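Local coordinates for protein fructose transport system repressor FruR (Pseudomonas putida, PDB 3O74) that probably acts as a DNA-binding dual transcriptional regulator of the LacI family, whose preferred effector is fructose 1-phosphate, at residues Asp41-Pro44 with Asp45-Arg48; Gln51-Phe54 with Arg55-Cys59; Glu71-Ser74 with Tyr75-Gln79; Arg90-Pro94 with Ala95-Ser99. All blocks are in the same frame, centred on the assembly; numbering follows the deposited sequence.

Contact 1 of 4, residues Asp41-Pro44 with Asp45-Arg48; sequences DDQP and DSER
The guanidinium group of R48 folds back toward the carbonyl of P44, the two meeting at the N-terminus of helix 44-56. The approach is oblique, with NH1 3.6 Å from P44 O and 3.9 Å from P44 CB. This is the first turn of a helix in the sugar-binding domain of the LacI family, with Q43 at the N-cap position and P44 opening the helix. Proline suits such a place because the first turn asks for no amide proton from it. The backbone carries the turn: E47 N donates to Q43 O at 3.0 Å, and R48 N donates to P44 O. The side chain of R48 begins with CG opposite the carbonyl carbon (chi1 -65°) and then runs extended to NE, which forms a salt bridge with D72, while E47 turns its carboxylate away to Y75, S66 and the amide of C67. Ahead of the helix, D42 pairs with R90 and D41 hydrogen-bonds to Q26 of the second subunit, so this short piece of chain reaches both another loop and the dimer partner. On the flank of the turn, S46 sits beside Q43, where OG comes to 3.8 Å from Q43 CB. The carbonyl of P44 is also brushed by the aliphatic stem of R48, whose CG lies 3.2 Å from P44 O.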
loop_
_atom_site.group_PDB
_atom_site.type_symbol
_atom_site.label_atom_id
_atom_site.label_comp_id
_atom_site.label_asym_id
_atom_site.label_seq_id
_atom_site.Cartn_x
_atom_site.Cartn_y
_atom_site.Cartn_z
ATOM N N ASP B 41 -4.432 0.321 12.933
ATOM C CA ASP B 41 -3.145 -0.317 13.165
ATOM C C ASP B 41 -3.332 -1.653 13.884
ATOM O O ASP B 41 -2.440 -2.115 14.593
ATOM C CB ASP B 41 -2.227 0.597 13.974
ATOM C CG ASP B 41 -0.876 0.778 13.326
ATOM O OD1 ASP B 41 0.005 -0.076 13.549
ATOM O OD2 ASP B 41 -0.696 1.769 12.585
ATOM N N ASP B 42 -4.500 -2.263 13.698
ATOM C CA ASP B 42 -4.823 -3.537 14.337
ATOM C C ASP B 42 -4.785 -3.466 15.867
ATOM O O ASP B 42 -4.668 -4.488 16.540
ATOM C CB ASP B 42 -3.907 -4.658 13.823
ATOM C CG ASP B 42 -4.685 -5.795 13.170
ATOM O OD1 ASP B 42 -5.903 -5.899 13.416
ATOM O OD2 ASP B 42 -4.083 -6.585 12.413
ATOM N N GLN B 43 -4.886 -2.256 16.410
ATOM C CA GLN B 43 -4.951 -2.065 17.856
ATOM C C GLN B 43 -6.379 -1.748 18.288
ATOM O O GLN B 43 -6.966 -0.764 17.827
ATOM C CB GLN B 43 -4.016 -0.933 18.290
ATOM C CG GLN B 43 -2.587 -1.072 17.785
ATOM C CD GLN B 43 -1.812 -2.155 18.508
ATOM O OE1 GLN B 43 -1.472 -2.013 19.682
ATOM N NE2 GLN B 43 -1.526 -3.247 17.806
ATOM N N PRO B 44 -6.942 -2.577 19.178
ATOM C CA PRO B 44 -8.332 -2.449 19.626
ATOM C C PRO B 44 -8.687 -1.077 20.188
ATOM O O PRO B 44 -9.813 -0.627 19.980
ATOM C CB PRO B 44 -8.441 -3.515 20.715
ATOM C CG PRO B 44 -7.464 -4.555 20.300
ATOM C CD PRO B 44 -6.304 -3.790 19.717
ATOM N N ASP B 45 -7.764 -0.423 20.889
ATOM C CA ASP B 45 -8.070 0.882 21.467
ATOM C C ASP B 45 -8.104 1.980 20.409
ATOM O O ASP B 45 -8.880 2.928 20.516
ATOM C CB ASP B 45 -7.083 1.259 22.570
ATOM C CG ASP B 45 -7.462 2.558 23.261
ATOM O OD1 ASP B 45 -6.689 3.535 23.173
ATOM O OD2 ASP B 45 -8.547 2.605 23.880
ATOM N N SER B 46 -7.252 1.856 19.400
ATOM C CA SER B 46 -7.264 2.792 18.285
ATOM C C SER B 46 -8.566 2.654 17.503
ATOM O O SER B 46 -9.156 3.645 17.078
ATOM C CB SER B 46 -6.068 2.555 17.366
ATOM O OG SER B 46 -4.848 2.797 18.043
ATOM N N GLU B 47 -9.020 1.420 17.320
ATOM C CA GLU B 47 -10.250 1.198 16.574
ATOM C C GLU B 47 -11.443 1.808 17.294
ATOM O O GLU B 47 -12.315 2.402 16.667
ATOM C CB GLU B 47 -10.498 -0.285 16.322
ATOM C CG GLU B 47 -11.812 -0.548 15.605
ATOM C CD GLU B 47 -11.924 -1.968 15.097
ATOM O OE1 GLU B 47 -10.880 -2.642 14.990
ATOM O OE2 GLU B 47 -13.053 -2.411 14.802
ATOM N N ARG B 48 -11.478 1.660 18.613
ATOM C CA ARG B 48 -12.567 2.230 19.394
ATOM C C ARG B 48 -12.561 3.755 19.306
ATOM O O ARG B 48 -13.617 4.385 19.271
ATOM C CB ARG B 48 -12.511 1.751 20.846
ATOM C CG ARG B 48 -12.749 0.252 20.989
ATOM C CD ARG B 48 -13.011 -0.150 22.431
ATOM N NE ARG B 48 -13.044 -1.602 22.590
ATOM C CZ ARG B 48 -12.002 -2.332 22.976
ATOM N NH1 ARG B 48 -10.846 -1.742 23.251
ATOM N NH2 ARG B 48 -12.115 -3.649 23.096
#

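Contact 2 of 4, residues Gln51-Phe54 with Arg55-Cys59; sequences QQLF and RARRC
L53 lies across R57 at the C-terminal end of helix 44-56, and its CD1 rests over one face of the R57 guanidinium, 3.5 Å from NH1 and displaced toward the rim of the group. The bend of R57 at its second torsion (chi2 46°) carries the rest of its chain over L53, so that CD of R57 passes 3.2 Å from L53 O. On the dimer side, L53 and R57 pack against L36 and R57 of the second subunit. Q52 and R55 instead run side by side, pointing the same way, with amide and guanidinium planes turned 67° apart. OE1 of Q52 comes to the guanidinium edge of R55, 2.7 Å from NH1. A third approach is made at a ring edge: in the conformer described, SG of C59 lies beside the F54 ring, 3.4 Å from CD2 of F54, a cysteine sulfur-aromatic contact that remains tentative because C59 is modelled in two conformers.

The helix closes here. R57 N still bonds to L53 O, but R58 has positive phi, and the turn closes as a Schellman motif in which R58 N reaches R55 O and C59 N makes a weak bond to F54 O at 3.4 Å. Q51 and R55 face helix 74-80 through Y75 and L78, whereas F54 packs on I8, L36 and A38 of strands 4-9 and 34-39.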
loop_
_atom_site.group_PDB
_atom_site.type_symbol
_atom_site.label_atom_id
_atom_site.label_comp_id
_atom_site.label_asym_id
_atom_site.label_seq_id
_atom_site.Cartn_x
_atom_site.Cartn_y
_atom_site.Cartn_z
ATOM N N GLN B 51 -14.135 4.532 16.001
ATOM C CA GLN B 51 -15.578 4.353 16.094
ATOM C C GLN B 51 -16.253 5.661 16.482
ATOM O O GLN B 51 -17.179 6.115 15.811
ATOM C CB GLN B 51 -15.925 3.291 17.136
ATOM C CG GLN B 51 -15.581 1.875 16.737
ATOM C CD GLN B 51 -16.046 0.871 17.770
ATOM O OE1 GLN B 51 -16.220 -0.309 17.472
ATOM N NE2 GLN B 51 -16.262 1.341 18.992
ATOM N N GLN B 52 -15.781 6.259 17.571
ATOM C CA GLN B 52 -16.350 7.504 18.069
ATOM C C GLN B 52 -16.207 8.606 17.036
ATOM O O GLN B 52 -17.079 9.462 16.897
ATOM C CB GLN B 52 -15.670 7.924 19.372
ATOM C CG GLN B 52 -15.946 6.992 20.534
ATOM C CD GLN B 52 -17.428 6.766 20.750
ATOM O OE1 GLN B 52 -17.971 5.725 20.373
ATOM N NE2 GLN B 52 -18.095 7.745 21.354
ATOM N N LEU B 53 -15.095 8.575 16.312
ATOM C CA LEU B 53 -14.819 9.566 15.284
ATOM C C LEU B 53 -15.846 9.491 14.161
ATOM O O LEU B 53 -16.442 10.499 13.786
ATOM C CB LEU B 53 -13.414 9.367 14.719
ATOM C CG LEU B 53 -12.986 10.357 13.637
ATOM C CD1 LEU B 53 -13.022 11.771 14.179
ATOM C CD2 LEU B 53 -11.602 10.010 13.125
ATOM N N PHE B 54 -16.052 8.294 13.627
ATOM C CA PHE B 54 -16.976 8.118 12.513
ATOM C C PHE B 54 -18.435 8.291 12.910
ATOM O O PHE B 54 -19.285 8.570 12.063
ATOM C CB PHE B 54 -16.753 6.776 11.816
ATOM C CG PHE B 54 -15.574 6.777 10.891
ATOM C CD1 PHE B 54 -14.473 5.978 11.142
ATOM C CD2 PHE B 54 -15.555 7.605 9.780
ATOM C CE1 PHE B 54 -13.383 5.986 10.291
ATOM C CE2 PHE B 54 -14.467 7.622 8.922
ATOM C CZ PHE B 54 -13.377 6.812 9.177
ATOM N N ARG B 55 -18.723 8.129 14.198
ATOM C CA ARG B 55 -20.067 8.375 14.704
ATOM C C ARG B 55 -20.357 9.874 14.780
ATOM O O ARG B 55 -21.391 10.342 14.302
ATOM C CB ARG B 55 -20.259 7.710 16.068
ATOM C CG ARG B 55 -21.546 8.099 16.770
ATOM C CD ARG B 55 -21.983 7.024 17.747
ATOM N NE ARG B 55 -22.305 7.571 19.062
ATOM C CZ ARG B 55 -21.608 7.320 20.164
ATOM N NH1 ARG B 55 -20.550 6.521 20.112
ATOM N NH2 ARG B 55 -21.972 7.861 21.318
ATOM N N ALA B 56 -19.432 10.623 15.371
ATOM C CA ALA B 56 -19.568 12.072 15.463
ATOM C C ALA B 56 -19.538 12.705 14.076
ATOM O O ALA B 56 -20.254 13.668 13.808
ATOM C CB ALA B 56 -18.472 12.652 16.337
ATOM N N ARG B 57 -18.704 12.154 13.199
ATOM C CA ARG B 57 -18.611 12.600 11.811
ATOM C C ARG B 57 -19.938 12.414 11.088
ATOM O O ARG B 57 -20.209 13.075 10.085
ATOM C CB ARG B 57 -17.521 11.819 11.076
ATOM C CG ARG B 57 -16.213 12.561 10.937
ATOM C CD ARG B 57 -15.797 13.203 12.242
ATOM N NE ARG B 57 -14.783 14.230 12.030
ATOM C CZ ARG B 57 -14.279 14.994 12.993
ATOM N NH1 ARG B 57 -14.695 14.847 14.244
ATOM N NH2 ARG B 57 -13.361 15.905 12.705
ATOM N N ARG B 58 -20.753 11.501 11.602
ATOM C CA ARG B 58 -22.049 11.190 11.011
ATOM C C ARG B 58 -21.961 10.606 9.601
ATOM O O ARG B 58 -22.736 10.984 8.725
ATOM C CB ARG B 58 -22.966 12.420 11.025
ATOM C CG ARG B 58 -23.915 12.471 12.214
ATOM C CD ARG B 58 -24.550 13.846 12.373
ATOM N NE ARG B 58 -23.552 14.869 12.672
ATOM C CZ ARG B 58 -23.120 15.774 11.798
ATOM N NH1 ARG B 58 -23.608 15.795 10.566
ATOM N NH2 ARG B 58 -22.205 16.663 12.160
ATOM N N CYS B 59 -21.022 9.690 9.375
ATOM C CA CYS B 59 -20.937 9.015 8.088
ATOM C C CYS B 59 -22.207 8.198 7.852
ATOM O O CYS B 59 -22.797 7.677 8.795
ATOM C CB CYS B 59 -19.698 8.119 8.016
ATOM S SG CYS B 59 -18.129 9.016 8.070
#

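Contact 3 of 4, residues Glu71-Ser74 with Tyr75-Gln79; sequences EDDS and YRELQ
E77 and D73 bring together two acidic side chains on the opening turn of helix 74-80. From CB, which lies 3.3 Å from S74 O, the chain of E77 leaves with CG opposite its own carbonyl carbon (chi1 -74°), and CG comes to 3.8 Å from D73 O. Beyond CG it runs extended to the carboxylate, where OE2 stops 4.0 Å from D73 OD1. The two carboxylate planes are 55° apart, and the approach of like charges is probably unfavourable, though solvent may soften it because both residues are exposed. The backbone of the same turn is bonded regardless, E77 N to D73 O at 3.2 Å and L78 N to S74 O.

D73 holds the N-cap position without a capping bond from its side chain. The preceding D72 supplies the nearby anchorage: S74 N donates to D72 OD2 at 2.7 Å with an angle of 158°, nearly in line with the C-O bond. Across to helix 44-56, S74 OG is hydrogen-bonded with Q51 OE1. The bond from S74 N to the D72 carboxylate defines an Asx turn, leading the chain into a helix of this LacI-type sugar-binding domain.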
loop_
_atom_site.group_PDB
_atom_site.type_symbol
_atom_site.label_atom_id
_atom_site.label_comp_id
_atom_site.label_asym_id
_atom_site.label_seq_id
_atom_site.Cartn_x
_atom_site.Cartn_y
_atom_site.Cartn_z
ATOM N N GLU B 71 -16.652 -10.715 21.663
ATOM C CA GLU B 71 -17.385 -10.407 22.882
ATOM C C GLU B 71 -17.732 -8.921 22.933
ATOM O O GLU B 71 -18.697 -8.516 23.582
ATOM C CB GLU B 71 -16.546 -10.784 24.102
ATOM C CG GLU B 71 -15.537 -11.893 23.842
ATOM C CD GLU B 71 -14.114 -11.461 24.140
ATOM O OE1 GLU B 71 -13.935 -10.472 24.881
ATOM O OE2 GLU B 71 -13.174 -12.111 23.634
ATOM N N ASP B 72 -16.925 -8.114 22.252
ATOM C CA ASP B 72 -17.150 -6.678 22.168
ATOM C C ASP B 72 -18.436 -6.423 21.388
ATOM O O ASP B 72 -18.658 -7.017 20.336
ATOM C CB ASP B 72 -15.956 -6.008 21.481
ATOM C CG ASP B 72 -15.999 -4.494 21.565
ATOM O OD1 ASP B 72 -15.010 -3.898 22.037
ATOM O OD2 ASP B 72 -17.018 -3.900 21.157
ATOM N N ASP B 73 -19.289 -5.547 21.905
ATOM C CA ASP B 73 -20.570 -5.276 21.262
ATOM C C ASP B 73 -20.706 -3.808 20.882
ATOM O O ASP B 73 -21.816 -3.280 20.795
ATOM C CB ASP B 73 -21.732 -5.709 22.164
ATOM C CG ASP B 73 -21.672 -5.077 23.544
ATOM O OD1 ASP B 73 -20.860 -4.151 23.753
ATOM O OD2 ASP B 73 -22.445 -5.508 24.426
ATOM N N SER B 74 -19.568 -3.157 20.658
ATOM C CA SER B 74 -19.554 -1.751 20.275
ATOM C C SER B 74 -20.276 -1.504 18.949
ATOM O O SER B 74 -21.033 -0.541 18.829
ATOM C CB SER B 74 -18.119 -1.210 20.224
ATOM O OG SER B 74 -17.272 -2.054 19.463
ATOM N N TYR B 75 -20.064 -2.370 17.960
ATOM C CA TYR B 75 -20.724 -2.173 16.671
ATOM C C TYR B 75 -22.225 -2.417 16.735
ATOM O O TYR B 75 -22.983 -1.839 15.962
ATOM C CB TYR B 75 -20.058 -2.981 15.555
ATOM C CG TYR B 75 -18.718 -2.405 15.167
ATOM C CD1 TYR B 75 -18.627 -1.153 14.570
ATOM C CD2 TYR B 75 -17.546 -3.099 15.419
ATOM C CE1 TYR B 75 -17.398 -0.614 14.226
ATOM C CE2 TYR B 75 -16.324 -2.575 15.080
ATOM C CZ TYR B 75 -16.249 -1.334 14.485
ATOM O OH TYR B 75 -15.016 -0.820 14.154
ATOM N N ARG B 76 -22.652 -3.260 17.669
ATOM C CA ARG B 76 -24.080 -3.451 17.905
ATOM C C ARG B 76 -24.714 -2.151 18.401
ATOM O O ARG B 76 -25.828 -1.804 18.009
ATOM C CB ARG B 76 -24.312 -4.578 18.912
ATOM C CG ARG B 76 -23.994 -5.966 18.376
ATOM C CD ARG B 76 -25.067 -6.441 17.409
ATOM N NE ARG B 76 -26.399 -6.359 18.004
ATOM C CZ ARG B 76 -26.912 -7.270 18.826
ATOM N NH1 ARG B 76 -26.204 -8.342 19.158
ATOM N NH2 ARG B 76 -28.132 -7.110 19.320
ATOM N N GLU B 77 -23.997 -1.430 19.258
ATOM C CA GLU B 77 -24.485 -0.146 19.759
ATOM C C GLU B 77 -24.688 0.845 18.620
ATOM O O GLU B 77 -25.723 1.506 18.540
ATOM C CB GLU B 77 -23.525 0.444 20.797
ATOM C CG GLU B 77 -23.553 -0.239 22.155
ATOM C CD GLU B 77 -22.561 0.374 23.131
ATOM O OE1 GLU B 77 -22.200 1.559 22.955
ATOM O OE2 GLU B 77 -22.142 -0.330 24.074
ATOM N N LEU B 78 -23.693 0.942 17.741
ATOM C CA LEU B 78 -23.748 1.868 16.615
ATOM C C LEU B 78 -24.893 1.510 15.675
ATOM O O LEU B 78 -25.630 2.381 15.215
ATOM C CB LEU B 78 -22.419 1.860 15.855
ATOM C CG LEU B 78 -21.176 2.292 16.633
ATOM C CD1 LEU B 78 -19.935 2.192 15.762
ATOM C CD2 LEU B 78 -21.343 3.709 17.152
ATOM N N GLN B 79 -25.040 0.217 15.402
ATOM C CA GLN B 79 -26.101 -0.284 14.534
ATOM C C GLN B 79 -27.490 0.012 15.104
ATOM O O GLN B 79 -28.412 0.371 14.368
ATOM C CB GLN B 79 -25.925 -1.790 14.322
ATOM C CG GLN B 79 -27.088 -2.477 13.632
ATOM C CD GLN B 79 -26.829 -3.955 13.405
ATOM O OE1 GLN B 79 -27.121 -4.790 14.265
ATOM N NE2 GLN B 79 -26.273 -4.286 12.243
#

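Contact 4 of 4, residues Arg90-Pro94 with Ala95-Ser99; sequences RRLDP and AHFCS
D93 and L92 gather the residues that follow them into a tight turn between strands 85-88 and 98-102, successive parallel strands of the LacI-type sugar-binding fold. The carbonyl oxygen of D93 is gripped twice: F97 N arrives nearly straight on at 2.9 Å, while H96 N comes from above the carbonyl plane. The carboxylate of the same residue bonds A95 N through OD1 at 2.9 Å, the donor again standing out of the plane of the group. With CG of D93 opposite its backbone N (chi1 -178°), the carboxylate reaches forward along the turn, and OD2 lies at the edge of the H96 ring, 3.1 Å from CD2. Carboxylate and imidazole planes stand 76° apart.

CD1 of L92 lies over one face of the F97 ring, toward its rim, 4.3 Å from the centroid in a CH-pi contact, while CB packs 3.7 Å from F97 CD1. Farther out, L92 also rests on V85 and A87 of strand 85-88, and F97 reaches Y75, R76 and Q79 of helix 74-80, so the pair lies between strand 85-88 and helix 74-80. At the start of strand 98-102, S99 OG accepts from L92 N. One water ties the two arms of the turn: it accepts from S99 OG and donates to F97 O and to L92 O, its oxygen lying 2.7 Å from L92 O.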
loop_
_atom_site.group_PDB
_atom_site.type_symbol
_atom_site.label_atom_id
_atom_site.label_comp_id
_atom_site.label_asym_id
_atom_site.label_seq_id
_atom_site.Cartn_x
_atom_site.Cartn_y
_atom_site.Cartn_z
ATOM N N ARG B 90 -12.660 -9.166 7.275
ATOM C CA ARG B 90 -12.846 -9.819 8.560
ATOM C C ARG B 90 -14.313 -9.750 8.975
ATOM O O ARG B 90 -14.845 -8.675 9.221
ATOM C CB ARG B 90 -11.961 -9.170 9.616
ATOM C CG ARG B 90 -10.485 -9.171 9.271
ATOM C CD ARG B 90 -9.709 -8.511 10.375
ATOM N NE ARG B 90 -8.285 -8.424 10.087
ATOM C CZ ARG B 90 -7.414 -7.847 10.902
ATOM N NH1 ARG B 90 -7.842 -7.316 12.038
ATOM N NH2 ARG B 90 -6.126 -7.795 10.588
ATOM N N ARG B 91 -14.955 -10.909 9.055
ATOM C CA ARG B 91 -16.390 -10.978 9.291
ATOM C C ARG B 91 -16.786 -10.432 10.658
ATOM O O ARG B 91 -16.043 -10.552 11.631
ATOM C CB ARG B 91 -16.878 -12.427 9.173
ATOM C CG ARG B 91 -16.437 -13.317 10.329
ATOM C CD ARG B 91 -17.276 -14.582 10.394
ATOM N NE ARG B 91 -17.110 -15.409 9.204
ATOM C CZ ARG B 91 -17.967 -16.351 8.822
ATOM N NH1 ARG B 91 -19.062 -16.583 9.534
ATOM N NH2 ARG B 91 -17.731 -17.055 7.725
ATOM N N LEU B 92 -17.960 -9.817 10.724
ATOM C CA LEU B 92 -18.595 -9.567 12.008
ATOM C C LEU B 92 -19.696 -10.617 12.212
ATOM O O LEU B 92 -19.950 -11.435 11.330
ATOM C CB LEU B 92 -19.148 -8.145 12.078
ATOM C CG LEU B 92 -18.110 -7.012 12.125
ATOM C CD1 LEU B 92 -18.758 -5.640 11.976
ATOM C CD2 LEU B 92 -17.291 -7.077 13.407
ATOM N N ASP B 93 -20.345 -10.585 13.371
ATOM C CA ASP B 93 -21.336 -11.597 13.747
ATOM C C ASP B 93 -22.375 -11.825 12.642
ATOM O O ASP B 93 -23.137 -10.925 12.302
ATOM C CB ASP B 93 -22.015 -11.163 15.049
ATOM C CG ASP B 93 -23.037 -12.165 15.553
ATOM O OD1 ASP B 93 -23.243 -13.213 14.906
ATOM O OD2 ASP B 93 -23.637 -11.888 16.611
ATOM N N PRO B 94 -22.402 -13.041 12.077
ATOM C CA PRO B 94 -23.302 -13.386 10.968
ATOM C C PRO B 94 -24.783 -13.278 11.336
ATOM O O PRO B 94 -25.636 -13.255 10.450
ATOM C CB PRO B 94 -22.925 -14.837 10.649
ATOM C CG PRO B 94 -22.257 -15.346 11.879
ATOM C CD PRO B 94 -21.549 -14.174 12.474
ATOM N N ALA B 95 -25.079 -13.206 12.629
ATOM C CA ALA B 95 -26.457 -13.081 13.088
ATOM C C ALA B 95 -26.943 -11.633 13.111
ATOM O O ALA B 95 -28.139 -11.381 13.264
ATOM C CB ALA B 95 -26.619 -13.720 14.466
ATOM N N HIS B 96 -26.027 -10.679 12.958
ATOM C CA HIS B 96 -26.402 -9.272 13.111
ATOM C C HIS B 96 -25.816 -8.317 12.066
ATOM O O HIS B 96 -26.358 -7.233 11.840
ATOM C CB HIS B 96 -26.047 -8.785 14.521
ATOM C CG HIS B 96 -26.796 -9.483 15.604
ATOM N ND1 HIS B 96 -28.116 -9.193 15.912
ATOM C CD2 HIS B 96 -26.435 -10.468 16.463
ATOM C CE1 HIS B 96 -28.520 -9.959 16.900
ATOM N NE2 HIS B 96 -27.513 -10.748 17.255
ATOM N N PHE B 97 -24.719 -8.716 11.432
ATOM C CA PHE B 97 -24.020 -7.836 10.501
ATOM C C PHE B 97 -23.871 -8.435 9.110
ATOM O O PHE B 97 -23.777 -9.647 8.942
ATOM C CB PHE B 97 -22.630 -7.478 11.041
ATOM C CG PHE B 97 -22.653 -6.776 12.365
ATOM C CD1 PHE B 97 -22.471 -7.481 13.544
ATOM C CD2 PHE B 97 -22.850 -5.406 12.434
ATOM C CE1 PHE B 97 -22.492 -6.834 14.770
ATOM C CE2 PHE B 97 -22.876 -4.754 13.653
ATOM C CZ PHE B 97 -22.697 -5.469 14.822
ATOM N N CYS B 98 -23.852 -7.562 8.112
ATOM C CA CYS B 98 -23.494 -7.939 6.754
ATOM C C CYS B 98 -21.972 -7.910 6.613
ATOM O O CYS B 98 -21.335 -6.913 6.956
ATOM C CB CYS B 98 -24.135 -6.948 5.778
ATOM S SG CYS B 98 -23.714 -7.195 4.060
ATOM N N SER B 99 -21.387 -8.999 6.117
ATOM C CA SER B 99 -19.938 -9.046 5.904
ATOM C C SER B 99 -19.608 -9.469 4.482
ATOM O O SER B 99 -20.250 -10.352 3.918
ATOM C CB SER B 99 -19.262 -10.011 6.890
ATOM O OG SER B 99 -19.564 -9.677 8.235
HETATM O O HOH W 1 -21.456 -11.148 9.089
#

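In the fold
Contacts 1 and 2 open and close helix 44-56, and both reach the second subunit. Contact 3 opens the neighbouring helix 74-80, without touching that subunit, and contact 4 is a turn that leads into a strand. All mix buried and exposed residues, and none is wholly core. Chemistry follows place: both helix starts rest on backbone bonds, with a proline and an arginine in contact 1 and aspartates and a glutamate in contact 3, the helix end on arginines and a ring edge, and the strand turn on a carbonyl, a water and a leucine-phenylalanine pair. Polar bonds link contact 3 to the other three, whereas contacts 2 and 4 stay about 8 Å apart at their nearest atoms.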